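Local coordinates for hypothetical protein (Shewanella oneidensis, PDB 2OTM) that is of unknown function but belongs to the YjgF-like family and is a putative endoribonuclease, built as an assembly of three copies, at residues B[119-122]-B[128-131]; B[94-99]-B[111-116]; B[8-13]-B[72-77]. All coordinates share one frame; numbering follows the deposited sequence.

Interaction 1: residues B[119-122]-B[128-131]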
loop_
_atom_site.group_PDB
_atom_site.type_symbol
_atom_site.label_atom_id
_atom_site.label_comp_id
_atom_site.label_asym_id
_atom_site.label_seq_id
_atom_site.Cartn_x
_atom_site.Cartn_y
_atom_site.Cartn_z
ATOM N N LEU B 119 -16.989 7.959 8.376
ATOM C CA LEU B 119 -18.065 6.946 8.265
ATOM C C LEU B 119 -17.711 5.674 9.057
ATOM O O LEU B 119 -18.563 5.059 9.711
ATOM C CB LEU B 119 -18.349 6.599 6.820
ATOM C CG LEU B 119 -19.553 5.675 6.584
ATOM C CD1 LEU B 119 -20.895 6.329 6.913
ATOM C CD2 LEU B 119 -19.499 5.192 5.137
ATOM N N LEU B 120 -16.440 5.296 9.033
ATOM C CA LEU B 120 -16.008 4.110 9.792
ATOM C C LEU B 120 -16.308 4.314 11.295
ATOM O O LEU B 120 -16.832 3.413 11.974
ATOM C CB LEU B 120 -14.535 3.837 9.576
ATOM C CG LEU B 120 -14.135 3.367 8.161
ATOM C CD1 LEU B 120 -12.622 3.133 8.023
ATOM C CD2 LEU B 120 -14.927 2.077 7.811
ATOM N N LEU B 121 -16.015 5.502 11.792
ATOM C CA LEU B 121 -16.282 5.829 13.199
ATOM C C LEU B 121 -17.785 5.911 13.481
ATOM O O LEU B 121 -18.247 5.412 14.503
ATOM C CB LEU B 121 -15.577 7.127 13.572
ATOM C CG LEU B 121 -14.042 7.043 13.615
ATOM C CD1 LEU B 121 -13.427 8.425 13.701
ATOM C CD2 LEU B 121 -13.585 6.162 14.751
ATOM N N GLU B 122 -18.541 6.503 12.568
ATOM C CA GLU B 122 -19.992 6.632 12.720
ATOM C C GLU B 122 -20.672 5.266 12.785
ATOM O O GLU B 122 -21.527 5.002 13.634
ATOM C CB GLU B 122 -20.532 7.413 11.540
ATOM C CG GLU B 122 -22.037 7.632 11.506
ATOM C CD GLU B 122 -22.466 8.437 10.274
ATOM O OE1 GLU B 122 -21.587 9.026 9.579
ATOM O OE2 GLU B 122 -23.682 8.474 10.013
ATOM N N GLY B 128 -14.364 1.077 14.860
ATOM C CA GLY B 128 -14.008 1.743 13.628
ATOM C C GLY B 128 -12.752 2.582 13.697
ATOM O O GLY B 128 -12.373 3.202 12.704
ATOM N N ARG B 129 -12.077 2.599 14.842
ATOM C CA ARG B 129 -10.825 3.356 15.002
ATOM C C ARG B 129 -9.735 2.668 14.219
ATOM O O ARG B 129 -9.461 1.495 14.452
ATOM C CB ARG B 129 -10.423 3.423 16.470
ATOM C CG ARG B 129 -11.402 4.171 17.345
ATOM C CD ARG B 129 -10.982 4.093 18.801
ATOM N NE ARG B 129 -9.956 5.078 19.131
ATOM C CZ ARG B 129 -9.393 5.205 20.334
ATOM N NH1 ARG B 129 -9.754 4.410 21.336
ATOM N NH2 ARG B 129 -8.470 6.139 20.536
ATOM N N HIS B 130 -9.109 3.395 13.307
ATOM C CA HIS B 130 -8.211 2.806 12.337
ATOM C C HIS B 130 -7.017 3.689 12.101
ATOM O O HIS B 130 -7.137 4.911 12.265
ATOM C CB HIS B 130 -8.923 2.684 11.005
ATOM C CG HIS B 130 -9.522 3.970 10.525
ATOM N ND1 HIS B 130 -10.751 4.420 10.960
ATOM C CD2 HIS B 130 -9.069 4.901 9.651
ATOM C CE1 HIS B 130 -11.012 5.582 10.392
ATOM N NE2 HIS B 130 -10.018 5.885 9.573
ATOM N N SER B 131 -5.883 3.074 11.737
ATOM C CA SER B 131 -4.778 3.780 11.097
ATOM C C SER B 131 -5.132 3.923 9.629
ATOM O O SER B 131 -6.079 3.305 9.144
ATOM C CB SER B 131 -3.422 3.065 11.260
ATOM O OG SER B 131 -3.430 1.732 10.754
#

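Interaction 2: residues B[94-99]-B[111-116]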
loop_
_atom_site.group_PDB
_atom_site.type_symbol
_atom_site.label_atom_id
_atom_site.label_comp_id
_atom_site.label_asym_id
_atom_site.label_seq_id
_atom_site.Cartn_x
_atom_site.Cartn_y
_atom_site.Cartn_z
ATOM N N TYR B 94 -9.210 -2.074 11.352
ATOM C CA TYR B 94 -7.945 -1.560 11.875
ATOM C C TYR B 94 -7.182 -0.680 10.880
ATOM O O TYR B 94 -6.245 0.026 11.277
ATOM C CB TYR B 94 -7.016 -2.679 12.371
ATOM C CG TYR B 94 -6.610 -3.690 11.343
ATOM C CD1 TYR B 94 -5.489 -3.489 10.563
ATOM C CD2 TYR B 94 -7.336 -4.865 11.158
ATOM C CE1 TYR B 94 -5.089 -4.412 9.626
ATOM C CE2 TYR B 94 -6.940 -5.801 10.175
ATOM C CZ TYR B 94 -5.806 -5.563 9.449
ATOM O OH TYR B 94 -5.379 -6.433 8.513
ATOM N N ARG B 95 -7.558 -0.737 9.601
ATOM C CA ARG B 95 -6.823 0.001 8.572
ATOM C C ARG B 95 -7.720 0.407 7.412
ATOM O O ARG B 95 -8.553 -0.371 6.945
ATOM C CB ARG B 95 -5.693 -0.872 8.056
ATOM C CG ARG B 95 -4.785 -0.257 7.010
ATOM C CD ARG B 95 -3.782 0.567 7.671
ATOM N NE ARG B 95 -2.541 0.684 6.928
ATOM C CZ ARG B 95 -1.441 1.227 7.446
ATOM N NH1 ARG B 95 -1.469 1.698 8.675
ATOM N NH2 ARG B 95 -0.329 1.308 6.742
ATOM N N LEU B 96 -7.564 1.663 6.995
ATOM C CA LEU B 96 -8.191 2.231 5.802
ATOM C C LEU B 96 -7.057 2.642 4.877
ATOM O O LEU B 96 -6.128 3.290 5.332
ATOM C CB LEU B 96 -8.962 3.484 6.183
ATOM C CG LEU B 96 -9.316 4.512 5.103
ATOM C CD1 LEU B 96 -10.249 3.848 4.069
ATOM C CD2 LEU B 96 -9.923 5.789 5.743
ATOM N N GLU B 97 -7.117 2.274 3.592
ATOM C CA GLU B 97 -6.132 2.753 2.610
ATOM C C GLU B 97 -6.923 3.338 1.443
ATOM O O GLU B 97 -7.762 2.671 0.848
ATOM C CB GLU B 97 -5.104 1.671 2.213
ATOM C CG GLU B 97 -4.378 1.082 3.463
ATOM C CD GLU B 97 -3.322 0.027 3.214
ATOM O OE1 GLU B 97 -3.127 -0.460 2.069
ATOM O OE2 GLU B 97 -2.671 -0.339 4.218
ATOM N N GLY B 98 -6.672 4.608 1.143
ATOM C CA GLY B 98 -7.418 5.343 0.131
ATOM C C GLY B 98 -6.529 5.974 -0.910
ATOM O O GLY B 98 -5.449 6.462 -0.579
ATOM N N VAL B 99 -7.006 5.979 -2.150
ATOM C CA VAL B 99 -6.348 6.592 -3.280
ATOM C C VAL B 99 -7.297 7.613 -3.889
ATOM O O VAL B 99 -8.499 7.316 -4.082
ATOM C CB VAL B 99 -6.033 5.574 -4.416
ATOM C CG1 VAL B 99 -5.141 6.209 -5.451
ATOM C CG2 VAL B 99 -5.392 4.290 -3.880
ATOM N N LYS B 111 -8.597 15.789 3.824
ATOM C CA LYS B 111 -9.937 16.157 4.244
ATOM C C LYS B 111 -10.976 15.365 3.470
ATOM O O LYS B 111 -11.961 14.957 4.053
ATOM C CB LYS B 111 -10.186 17.651 4.040
ATOM C CG LYS B 111 -9.319 18.534 4.899
ATOM N N ALA B 112 -10.715 15.090 2.188
ATOM C CA ALA B 112 -11.573 14.224 1.394
ATOM C C ALA B 112 -11.602 12.813 1.956
ATOM O O ALA B 112 -12.667 12.248 2.128
ATOM C CB ALA B 112 -11.139 14.189 -0.101
ATOM N N LEU B 113 -10.436 12.262 2.284
ATOM C CA LEU B 113 -10.375 10.917 2.841
ATOM C C LEU B 113 -11.029 10.780 4.212
ATOM O O LEU B 113 -11.437 9.679 4.614
ATOM C CB LEU B 113 -8.937 10.375 2.854
ATOM C CG LEU B 113 -8.824 8.862 3.094
ATOM C CD1 LEU B 113 -9.623 8.028 2.109
ATOM C CD2 LEU B 113 -7.371 8.411 3.176
ATOM N N ASP B 114 -11.170 11.891 4.927
ATOM C CA ASP B 114 -11.974 11.904 6.147
ATOM C C ASP B 114 -13.414 11.497 5.890
ATOM O O ASP B 114 -14.085 11.106 6.820
ATOM C CB ASP B 114 -11.960 13.283 6.831
ATOM C CG ASP B 114 -10.693 13.542 7.630
ATOM O OD1 ASP B 114 -9.992 12.570 8.009
ATOM O OD2 ASP B 114 -10.409 14.742 7.863
ATOM N N GLY B 115 -13.902 11.591 4.651
ATOM C CA GLY B 115 -15.232 11.060 4.329
ATOM C C GLY B 115 -15.297 9.564 4.639
ATOM O O GLY B 115 -16.314 9.057 5.117
ATOM N N ALA B 116 -14.204 8.849 4.339
ATOM C CA ALA B 116 -14.073 7.447 4.696
ATOM C C ALA B 116 -13.892 7.277 6.204
ATOM O O ALA B 116 -14.611 6.519 6.833
ATOM C CB ALA B 116 -12.880 6.797 3.935
#

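Interaction 3: residues B[8-13]-B[72-77]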
loop_
_atom_site.group_PDB
_atom_site.type_symbol
_atom_site.label_atom_id
_atom_site.label_comp_id
_atom_site.label_asym_id
_atom_site.label_seq_id
_atom_site.Cartn_x
_atom_site.Cartn_y
_atom_site.Cartn_z
ATOM N N SER B 8 -27.746 -1.166 12.498
ATOM C CA SER B 8 -28.726 -0.204 13.045
ATOM C C SER B 8 -28.251 1.235 12.855
ATOM O O SER B 8 -29.064 2.155 12.628
ATOM C CB SER B 8 -29.042 -0.503 14.517
ATOM O OG SER B 8 -27.919 -0.272 15.339
ATOM N N ARG B 9 -26.937 1.439 12.923
ATOM C CA ARG B 9 -26.372 2.773 12.751
ATOM C C ARG B 9 -26.476 3.251 11.304
ATOM O O ARG B 9 -26.682 4.454 11.046
ATOM C CB ARG B 9 -24.943 2.800 13.215
ATOM C CG ARG B 9 -24.796 2.605 14.720
ATOM C CD ARG B 9 -23.336 2.635 15.108
ATOM N NE ARG B 9 -23.115 2.081 16.435
ATOM C CZ ARG B 9 -22.529 0.915 16.729
ATOM N NH1 ARG B 9 -22.028 0.116 15.793
ATOM N NH2 ARG B 9 -22.422 0.557 18.010
ATOM N N LEU B 10 -26.321 2.322 10.360
ATOM C CA LEU B 10 -26.571 2.633 8.954
ATOM C C LEU B 10 -28.036 3.055 8.777
ATOM O O LEU B 10 -28.337 4.050 8.124
ATOM C CB LEU B 10 -26.247 1.425 8.056
ATOM C CG LEU B 10 -24.763 1.064 7.866
ATOM C CD1 LEU B 10 -24.604 -0.358 7.354
ATOM C CD2 LEU B 10 -24.011 2.075 6.933
ATOM N N VAL B 11 -28.947 2.298 9.375
ATOM C CA VAL B 11 -30.370 2.643 9.294
ATOM C C VAL B 11 -30.576 4.030 9.893
ATOM O O VAL B 11 -31.177 4.903 9.265
ATOM C CB VAL B 11 -31.260 1.605 9.994
ATOM C CG1 VAL B 11 -32.709 2.126 10.109
ATOM C CG2 VAL B 11 -31.198 0.265 9.252
ATOM N N ALA B 12 -30.034 4.248 11.085
ATOM C CA ALA B 12 -30.179 5.534 11.749
ATOM C C ALA B 12 -29.609 6.707 10.921
ATOM O O ALA B 12 -30.102 7.834 11.014
ATOM C CB ALA B 12 -29.547 5.479 13.135
ATOM N N ALA B 13 -28.592 6.436 10.111
ATOM C CA ALA B 13 -27.974 7.460 9.275
ATOM C C ALA B 13 -28.688 7.621 7.964
ATOM O O ALA B 13 -28.264 8.443 7.149
ATOM C CB ALA B 13 -26.505 7.117 8.996
ATOM N N ALA B 72 -17.656 5.494 -1.422
ATOM C CA ALA B 72 -16.761 4.333 -1.636
ATOM C C ALA B 72 -16.659 3.459 -0.388
ATOM O O ALA B 72 -16.609 2.216 -0.463
ATOM C CB ALA B 72 -15.358 4.832 -2.070
ATOM N N THR B 73 -16.647 4.109 0.775
ATOM C CA THR B 73 -16.546 3.387 2.050
ATOM C C THR B 73 -17.869 2.665 2.347
ATOM O O THR B 73 -17.874 1.555 2.859
ATOM C CB THR B 73 -16.144 4.315 3.186
ATOM O OG1 THR B 73 -14.861 4.909 2.878
ATOM C CG2 THR B 73 -16.045 3.536 4.483
ATOM N N LEU B 74 -18.991 3.275 1.996
ATOM C CA LEU B 74 -20.269 2.576 2.121
ATOM C C LEU B 74 -20.267 1.323 1.272
ATOM O O LEU B 74 -20.760 0.283 1.710
ATOM C CB LEU B 74 -21.425 3.495 1.701
ATOM C CG LEU B 74 -22.834 3.009 1.995
ATOM C CD1 LEU B 74 -23.050 2.871 3.526
ATOM C CD2 LEU B 74 -23.839 3.961 1.363
ATOM N N ASN B 75 -19.724 1.420 0.056
ATOM C CA ASN B 75 -19.524 0.243 -0.803
ATOM C C ASN B 75 -18.615 -0.791 -0.150
ATOM O O ASN B 75 -18.933 -1.971 -0.132
ATOM C CB ASN B 75 -18.964 0.645 -2.185
ATOM C CG ASN B 75 -20.053 1.069 -3.157
ATOM O OD1 ASN B 75 -20.538 0.240 -3.944
ATOM N ND2 ASN B 75 -20.479 2.335 -3.078
ATOM N N ALA B 76 -17.501 -0.342 0.423
ATOM C CA ALA B 76 -16.591 -1.230 1.149
ATOM C C ALA B 76 -17.273 -1.946 2.322
ATOM O O ALA B 76 -16.993 -3.110 2.588
ATOM C CB ALA B 76 -15.347 -0.446 1.639
ATOM N N ILE B 77 -18.136 -1.239 3.036
ATOM C CA ILE B 77 -18.900 -1.843 4.163
ATOM C C ILE B 77 -19.870 -2.890 3.633
ATOM O O ILE B 77 -20.042 -3.952 4.230
ATOM C CB ILE B 77 -19.627 -0.755 4.977
ATOM C CG1 ILE B 77 -18.577 0.146 5.663
ATOM C CG2 ILE B 77 -20.559 -1.374 6.030
ATOM C CD1 ILE B 77 -19.133 1.447 6.326
#

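Interaction 1: residues B[119-122]-B[128-131]
His-130 places CG between its backbone N and carbonyl carbon (chi1 53°), which turns the ring toward the helix, and Leu-120, whose CG lies anti to its carbonyl carbon, extends CD1 over one face of that ring. The methyl sits 3.8 Å from the ring centroid of His-130 and 16° off the normal, a CH-pi contact displaced toward the ND1-CE1 side. The ring is fixed from its edge as well: His-130 ND1 donates to Gly-128 O at 2.7 Å, almost straight at 178° and in the ring plane, while NE2 bonds to Ser-117 OG. Were His-130 an alanine, Gly-128 O and Ser-117 OG would probably lose these partners and a gap would open under Leu-120 CD1. One residue on, Leu-121 CD2 rests 3.8 Å from Gly-128 O. Gly-128 itself comes so near the helix that a side chain there would run into Leu-120 O. In one of its two conformers, Arg-129 forms a salt bridge from NE to Glu-28 of the second subunit. The contact thus folds the loop that leads into strand 131-136 back against the end of helix 109-124, with Leu-120 also reaching Thr-73 of helix 62-84 and Leu-96 of strand 92-100.

Interaction 2: residues B[94-99]-B[111-116]
Leu-96 and Ala-116 make the closest approach between strand 94-99 and helix 111-116, with Leu-96 CD2 3.6 Å from Ala-116 CB and CD1 a little farther from the same methyl. The fork of the leucine therefore straddles the alanine, and the CD2 branch also passes Leu-113 CG at 4.2 Å. In Leu-96 the first torsion sets CG anti to the backbone N (chi1 160°) and carries it toward the helix, where the extended CD2 branch reaches Ala-116 CB ahead of the turned-back CD1. Leu-113 takes a similar form, chi1 -166°, and sends CD1 in the reverse direction to lie 4.0 Å from Gly-98 CA. The absence of a side chain on Gly-98 makes room for that methyl, since a CB at this position would collide with it. No hydrogen bond joins the two segments; apolar packing alone connects them.

The residues flanking Leu-96, Arg-95 and Glu-97, are tied to each other by a salt bridge. Arg-95 NE donates to Glu-97 OE2 at 2.9 Å, nearly straight and in the guanidinium plane, and Glu-97 OE2 accepts it through its anti lone pair. Arg-95 NH1 is held in turn by Ser-131 OG and by Thr-39 O of the second subunit. Tyr-94 and Arg-95 together face Phe-151 in a classic beta bulge. Strand 92-100 runs between strands 146-153 and 131-136, and helix 109-124 covers it as the helix of a beta-alpha-beta unit; Leu-96 also packs on Val-148, and Ala-116 on Thr-73 of helix 62-84.

Interaction 3: residues B[8-13]-B[72-77]
Leu-10 CD2 meets Leu-74 CD1 at 3.6 Å, methyl against methyl, and this pair forms the tight part of the contact between helix residues 8-12 and 72-77. The two side chains cross at a slant. Leu-10 holds CG beside its backbone N, anti to the carbonyl carbon (chi1 -72°), and points its fork at the longer helix; Leu-74, with CG anti to N (-170°), brings CD1 round to Leu-10. The other branch of Leu-10 is more loosely engaged, for CD1 stands 4.4 Å from Ile-77 CG2, one helical turn beyond Leu-74. A single leucine thus rests against two side chains spaced i and i+3 on one face of helix 62-84, and the backbones stay well apart, 9.3 Å between Leu-10 CA and Leu-74 CA.

In the alpha-beta fold of the YjgF-like family, helices pack on one face of a beta sheet, and here 62-84 is one of those helices: Ala-72 and Thr-73 lie on Val-148 and Ala-76 on Leu-150, both of strand 146-153. The short helix 6-12 is added on the side of 62-84 that carries Leu-74 and Ile-77, and Leu-10 also packs on Ile-123 of helix 109-124. The side of the short helix that carries Val-11 and Ala-12 faces solvent, and neither residue meets 72-77, while Arg-9 turns aside to bond through NH1 to Ile-123 O. A glycerol molecule, probably from the crystallisation liquor, lies about 4 Å from the side chain of Leu-10.

The three contacts lie within one YjgF-like domain. Along the chain interaction 3 closes first, then interaction 2, then interaction 1. Interactions 1 and 2 both use helix 109-124, with centres about 9 Å apart, and they meet where Ser-131 pairs with strand 92-100; together they join helix 109-124 to strand 92-100 and to the loop leading into strand 131-136 of one beta-alpha-beta unit, and both touch the second subunit. Interaction 3 is centred about 12 Å from interaction 1 and about 15 Å from interaction 2, with no other chain at its segments. Thr-73, on its 72-77 segment, touches Leu-120 and Ala-116; helices 62-84 and 109-124 lie side by side on the sheet, and helix 6-12 packs on them.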